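Local coordinates for protein beta-fructofuranosidase (Bifidobacterium adolescentis, PDB 6NOB) that probably hydrolyses terminal beta-fructofuranoside linkages, as in sucrose, as a glycoside hydrolase of family 32, at residues G116-N130 and Q464-R476. Residues are numbered along the deposited sequence; the frame is centred on the assembly and turned at random.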
loop_
_atom_site.group_PDB
_atom_site.type_symbol
_atom_site.label_atom_id
_atom_site.label_comp_id
_atom_site.label_asym_id
_atom_site.label_seq_id
_atom_site.Cartn_x
_atom_site.Cartn_y
_atom_site.Cartn_z
ATOM N N GLY A 116 -4.389 -19.093 -0.624
ATOM C CA GLY A 116 -3.363 -18.118 -0.325
ATOM C C GLY A 116 -3.594 -16.750 -0.931
ATOM O O GLY A 116 -2.831 -15.822 -0.632
ATOM N N ARG A 117 -4.612 -16.595 -1.772
ATOM C CA ARG A 117 -4.952 -15.316 -2.373
ATOM C C ARG A 117 -6.286 -14.822 -1.831
ATOM O O ARG A 117 -7.148 -15.613 -1.436
ATOM C CB ARG A 117 -5.028 -15.417 -3.901
ATOM C CG ARG A 117 -3.862 -16.145 -4.543
ATOM C CD ARG A 117 -3.639 -15.685 -5.975
ATOM N NE ARG A 117 -3.213 -14.289 -6.036
ATOM C CZ ARG A 117 -2.516 -13.761 -7.037
ATOM N NH1 ARG A 117 -2.171 -12.482 -7.006
ATOM N NH2 ARG A 117 -2.154 -14.513 -8.068
ATOM N N SER A 118 -6.447 -13.501 -1.807
ATOM C CA SER A 118 -7.728 -12.911 -1.458
ATOM C C SER A 118 -8.633 -12.875 -2.684
ATOM O O SER A 118 -8.188 -13.030 -3.824
ATOM C CB SER A 118 -7.543 -11.502 -0.900
ATOM O OG SER A 118 -7.138 -10.607 -1.924
ATOM N N GLY A 119 -9.923 -12.656 -2.442
ATOM C CA GLY A 119 -10.890 -12.639 -3.521
ATOM C C GLY A 119 -11.309 -11.257 -3.983
ATOM O O GLY A 119 -11.743 -11.094 -5.127
ATOM N N ALA A 120 -11.184 -10.249 -3.112
ATOM C CA ALA A 120 -11.710 -8.921 -3.399
ATOM C C ALA A 120 -10.727 -7.785 -3.151
ATOM O O ALA A 120 -11.096 -6.622 -3.347
ATOM C CB ALA A 120 -12.982 -8.660 -2.578
ATOM N N HIS A 121 -9.503 -8.073 -2.723
ATOM C CA HIS A 121 -8.485 -7.048 -2.548
ATOM C C HIS A 121 -7.549 -7.051 -3.748
ATOM O O HIS A 121 -7.333 -8.086 -4.384
ATOM C CB HIS A 121 -7.686 -7.274 -1.262
ATOM C CG HIS A 121 -8.492 -7.110 -0.010
ATOM N ND1 HIS A 121 -9.466 -8.009 0.372
ATOM C CD2 HIS A 121 -8.465 -6.155 0.950
ATOM C CE1 HIS A 121 -10.007 -7.611 1.509
ATOM N NE2 HIS A 121 -9.418 -6.489 1.883
ATOM N N PHE A 122 -6.994 -5.882 -4.063
ATOM C CA PHE A 122 -6.085 -5.802 -5.198
ATOM C C PHE A 122 -4.782 -6.526 -4.887
ATOM O O PHE A 122 -4.184 -6.332 -3.823
ATOM C CB PHE A 122 -5.788 -4.354 -5.582
ATOM C CG PHE A 122 -4.835 -4.239 -6.741
ATOM C CD1 PHE A 122 -5.297 -4.355 -8.044
ATOM C CD2 PHE A 122 -3.475 -4.064 -6.529
ATOM C CE1 PHE A 122 -4.422 -4.274 -9.116
ATOM C CE2 PHE A 122 -2.596 -3.986 -7.596
ATOM C CZ PHE A 122 -3.072 -4.087 -8.891
ATOM N N GLU A 123 -4.344 -7.358 -5.824
ATOM C CA GLU A 123 -3.051 -8.019 -5.799
ATOM C C GLU A 123 -2.509 -8.029 -7.219
ATOM O O GLU A 123 -3.288 -8.057 -8.181
ATOM C CB GLU A 123 -3.145 -9.463 -5.278
ATOM C CG GLU A 123 -3.793 -9.623 -3.911
ATOM C CD GLU A 123 -3.998 -11.081 -3.539
ATOM O OE1 GLU A 123 -3.563 -11.957 -4.317
ATOM O OE2 GLU A 123 -4.596 -11.352 -2.473
ATOM N N PRO A 124 -1.190 -7.994 -7.388
ATOM C CA PRO A 124 -0.618 -8.185 -8.723
ATOM C C PRO A 124 -0.794 -9.629 -9.172
ATOM O O PRO A 124 -1.197 -10.503 -8.402
ATOM C CB PRO A 124 0.857 -7.823 -8.536
ATOM C CG PRO A 124 1.122 -8.113 -7.097
ATOM C CD PRO A 124 -0.149 -7.766 -6.371
ATOM N N PHE A 125 -0.496 -9.867 -10.453
ATOM C CA PHE A 125 -0.557 -11.224 -10.988
ATOM C C PHE A 125 0.257 -12.184 -10.131
ATOM O O PHE A 125 -0.220 -13.256 -9.746
ATOM C CB PHE A 125 -0.046 -11.248 -12.431
ATOM C CG PHE A 125 -0.894 -10.472 -13.395
ATOM C CD1 PHE A 125 -2.250 -10.728 -13.511
ATOM C CD2 PHE A 125 -0.330 -9.492 -14.195
ATOM C CE1 PHE A 125 -3.028 -10.016 -14.405
ATOM C CE2 PHE A 125 -1.102 -8.777 -15.089
ATOM C CZ PHE A 125 -2.451 -9.041 -15.197
ATOM N N ALA A 126 1.489 -11.799 -9.816
ATOM C CA ALA A 126 2.397 -12.591 -8.998
ATOM C C ALA A 126 3.502 -11.663 -8.507
ATOM O O ALA A 126 3.440 -10.444 -8.706
ATOM C CB ALA A 126 2.946 -13.781 -9.791
ATOM N N ARG A 127 4.523 -12.246 -7.874
ATOM C CA ARG A 127 5.694 -11.522 -7.383
ATOM C C ARG A 127 5.326 -10.551 -6.261
ATOM O O ARG A 127 4.292 -10.718 -5.608
ATOM C CB ARG A 127 6.401 -10.794 -8.534
ATOM C CG ARG A 127 6.584 -11.636 -9.802
ATOM C CD ARG A 127 7.578 -12.783 -9.613
ATOM N NE ARG A 127 6.940 -14.013 -9.143
ATOM C CZ ARG A 127 6.360 -14.908 -9.937
ATOM N NH1 ARG A 127 6.324 -14.712 -11.248
ATOM N NH2 ARG A 127 5.808 -15.999 -9.422
ATOM N N TRP A 128 6.162 -9.540 -6.029
ATOM C CA TRP A 128 6.099 -8.713 -4.828
ATOM C C TRP A 128 5.501 -7.342 -5.115
ATOM O O TRP A 128 5.783 -6.734 -6.152
ATOM C CB TRP A 128 7.496 -8.538 -4.219
ATOM C CG TRP A 128 7.595 -7.442 -3.188
ATOM C CD1 TRP A 128 7.737 -6.100 -3.421
ATOM C CD2 TRP A 128 7.588 -7.599 -1.762
ATOM N NE1 TRP A 128 7.801 -5.416 -2.232
ATOM C CE2 TRP A 128 7.716 -6.312 -1.198
ATOM C CE3 TRP A 128 7.482 -8.701 -0.907
ATOM C CZ2 TRP A 128 7.740 -6.098 0.179
ATOM C CZ3 TRP A 128 7.507 -8.485 0.462
ATOM C CH2 TRP A 128 7.637 -7.194 0.990
ATOM N N MET A 129 4.709 -6.845 -4.163
ATOM C CA MET A 129 4.155 -5.498 -4.207
ATOM C C MET A 129 4.099 -4.928 -2.795
ATOM O O MET A 129 3.753 -5.647 -1.852
ATOM C CB MET A 129 2.749 -5.499 -4.823
ATOM C CG MET A 129 1.982 -4.196 -4.628
ATOM S SD MET A 129 0.277 -4.259 -5.216
ATOM C CE MET A 129 -0.513 -5.169 -3.894
ATOM N N ASN A 130 4.441 -3.640 -2.641
ATOM C CA ASN A 130 4.119 -2.966 -1.384
ATOM C C ASN A 130 3.343 -1.661 -1.596
ATOM O O ASN A 130 2.177 -1.705 -2.006
ATOM C CB ASN A 130 5.373 -2.744 -0.512
ATOM C CG ASN A 130 6.585 -2.257 -1.283
ATOM O OD1 ASN A 130 7.101 -2.946 -2.159
ATOM N ND2 ASN A 130 7.087 -1.085 -0.906
ATOM N N GLN A 464 5.807 -19.433 -2.650
ATOM C CA GLN A 464 5.425 -20.563 -3.483
ATOM C C GLN A 464 5.100 -20.036 -4.873
ATOM O O GLN A 464 4.848 -18.837 -5.040
ATOM C CB GLN A 464 4.227 -21.319 -2.882
ATOM C CG GLN A 464 3.105 -20.428 -2.395
ATOM C CD GLN A 464 2.166 -21.148 -1.449
ATOM O OE1 GLN A 464 1.663 -20.564 -0.490
ATOM N NE2 GLN A 464 1.933 -22.427 -1.711
ATOM N N PRO A 465 5.129 -20.894 -5.891
ATOM C CA PRO A 465 4.849 -20.427 -7.253
ATOM C C PRO A 465 3.407 -19.968 -7.413
ATOM O O PRO A 465 2.533 -20.254 -6.590
ATOM C CB PRO A 465 5.134 -21.659 -8.119
ATOM C CG PRO A 465 6.022 -22.518 -7.288
ATOM C CD PRO A 465 5.586 -22.292 -5.875
ATOM N N CYS A 466 3.174 -19.233 -8.505
ATOM C CA CYS A 466 1.832 -18.805 -8.899
ATOM C C CYS A 466 1.133 -18.052 -7.771
ATOM O O CYS A 466 -0.050 -18.263 -7.492
ATOM C CB CYS A 466 0.993 -20.000 -9.357
ATOM S SG CYS A 466 1.732 -20.974 -10.689
ATOM N N LEU A 467 1.876 -17.167 -7.110
ATOM C CA LEU A 467 1.358 -16.429 -5.969
ATOM C C LEU A 467 2.004 -15.053 -5.922
ATOM O O LEU A 467 3.126 -14.859 -6.396
ATOM C CB LEU A 467 1.626 -17.166 -4.652
ATOM C CG LEU A 467 0.708 -16.819 -3.482
ATOM C CD1 LEU A 467 -0.646 -17.470 -3.680
ATOM C CD2 LEU A 467 1.323 -17.232 -2.154
ATOM N N ALA A 468 1.287 -14.101 -5.336
ATOM C CA ALA A 468 1.812 -12.769 -5.088
ATOM C C ALA A 468 2.050 -12.575 -3.596
ATOM O O ALA A 468 1.407 -13.213 -2.759
ATOM C CB ALA A 468 0.857 -11.691 -5.608
ATOM N N ASN A 469 2.993 -11.696 -3.273
ATOM C CA ASN A 469 3.240 -11.269 -1.899
ATOM C C ASN A 469 2.866 -9.794 -1.815
ATOM O O ASN A 469 3.662 -8.920 -2.172
ATOM C CB ASN A 469 4.691 -11.503 -1.490
ATOM C CG ASN A 469 4.950 -11.159 -0.026
ATOM O OD1 ASN A 469 4.225 -10.372 0.584
ATOM N ND2 ASN A 469 5.992 -11.752 0.540
ATOM N N GLY A 470 1.657 -9.523 -1.333
ATOM C CA GLY A 470 1.209 -8.158 -1.164
ATOM C C GLY A 470 -0.216 -7.939 -1.618
ATOM O O GLY A 470 -0.642 -8.475 -2.646
ATOM N N MET A 471 -0.970 -7.160 -0.849
ATOM C CA MET A 471 -2.304 -6.755 -1.257
ATOM C C MET A 471 -2.579 -5.370 -0.698
ATOM O O MET A 471 -1.930 -4.919 0.251
ATOM C CB MET A 471 -3.375 -7.754 -0.797
ATOM C CG MET A 471 -3.872 -7.537 0.619
ATOM S SD MET A 471 -5.224 -8.645 1.054
ATOM C CE MET A 471 -4.378 -10.220 1.111
ATOM N N MET A 472 -3.540 -4.689 -1.308
ATOM C CA MET A 472 -3.994 -3.401 -0.816
ATOM C C MET A 472 -5.243 -3.581 0.033
ATOM O O MET A 472 -6.007 -4.534 -0.140
ATOM C CB MET A 472 -4.281 -2.436 -1.968
ATOM C CG MET A 472 -3.104 -2.234 -2.902
ATOM S SD MET A 472 -1.720 -1.413 -2.088
ATOM C CE MET A 472 -0.639 -1.162 -3.485
ATOM N N SER A 473 -5.430 -2.655 0.967
ATOM C CA SER A 473 -6.652 -2.593 1.743
ATOM C C SER A 473 -7.841 -2.278 0.833
ATOM O O SER A 473 -7.690 -1.919 -0.338
ATOM C CB SER A 473 -6.512 -1.538 2.840
ATOM O OG SER A 473 -6.564 -0.231 2.289
ATOM N N LEU A 474 -9.041 -2.448 1.377
ATOM C CA LEU A 474 -10.173 -1.898 0.651
ATOM C C LEU A 474 -10.216 -0.385 0.865
ATOM O O LEU A 474 -9.930 0.090 1.967
ATOM C CB LEU A 474 -11.480 -2.544 1.115
ATOM C CG LEU A 474 -11.670 -4.016 0.731
ATOM C CD1 LEU A 474 -12.870 -4.626 1.446
ATOM C CD2 LEU A 474 -11.812 -4.171 -0.779
ATOM N N PRO A 475 -10.535 0.391 -0.172
ATOM C CA PRO A 475 -10.434 1.856 -0.056
ATOM C C PRO A 475 -11.356 2.403 1.025
ATOM O O PRO A 475 -12.544 2.074 1.082
ATOM C CB PRO A 475 -10.832 2.354 -1.450
ATOM C CG PRO A 475 -11.562 1.211 -2.088
ATOM C CD PRO A 475 -10.960 -0.035 -1.515
ATOM N N ARG A 476 -10.793 3.244 1.890
ATOM C CA ARG A 476 -11.515 3.816 3.017
ATOM C C ARG A 476 -11.725 5.313 2.818
ATOM O O ARG A 476 -10.827 6.022 2.350
ATOM C CB ARG A 476 -10.766 3.565 4.327
ATOM C CG ARG A 476 -10.625 2.095 4.673
ATOM C CD ARG A 476 -9.710 1.879 5.866
ATOM N NE ARG A 476 -9.352 0.470 6.013
ATOM C CZ ARG A 476 -8.576 -0.009 6.981
ATOM N NH1 ARG A 476 -8.078 0.808 7.898
ATOM N NH2 ARG A 476 -8.302 -1.306 7.033
HETATM O O HOH W 1 -8.049 -3.403 -2.817
HETATM O O HOH W 2 5.132 -16.475 -6.642
HETATM O O HOH W 3 4.249 -7.577 0.317
#
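R127 and W128 pair with A468 and N469 as a short parallel ladder: N469 N bonds R127 O (2.8 Å), and N469 O takes M129 N (3.1 Å). Farther along, M472 N bonds F122 O (3.1 Å), while water 1 links F122 N to S473 O. With CG anti to the backbone N (chi1 -176°), the N469 amide lies beside the W128 ring, ND2 at its edge and the planes 59° apart. Beside the ladder lies the R117 guanidinium, A468 N over one face and NH1 3.4 Å from A468 CB. Its in-plane grip is side-on, NE and NH1 both on E123 OE1; NH1 and NH2 also bond P124 O and F125 O, and S118 N and OG hold E123 OE2 from one face. A leucine in place of R117 would probably leave the buried E123 carboxylate without its charge partner and P124 O and F125 O without these guanidinium donors. L474 CD2 makes a CH-pi contact over the H121 ring, 4.3 Å from its centroid; M471 SD makes an oblique sulfur-aromatic one. H121 NE2 bonds E593. M472 CE meets M129 SD (3.7 Å), an apolar contact. The ladder joins strand 127-138 of the first blade to 468-481 of the last, consistent with closure of the five-bladed family 32 propeller; strands 141-149 and 448-454 flank it, and 591-596 of the C-terminal sandwich abuts H121 and M471.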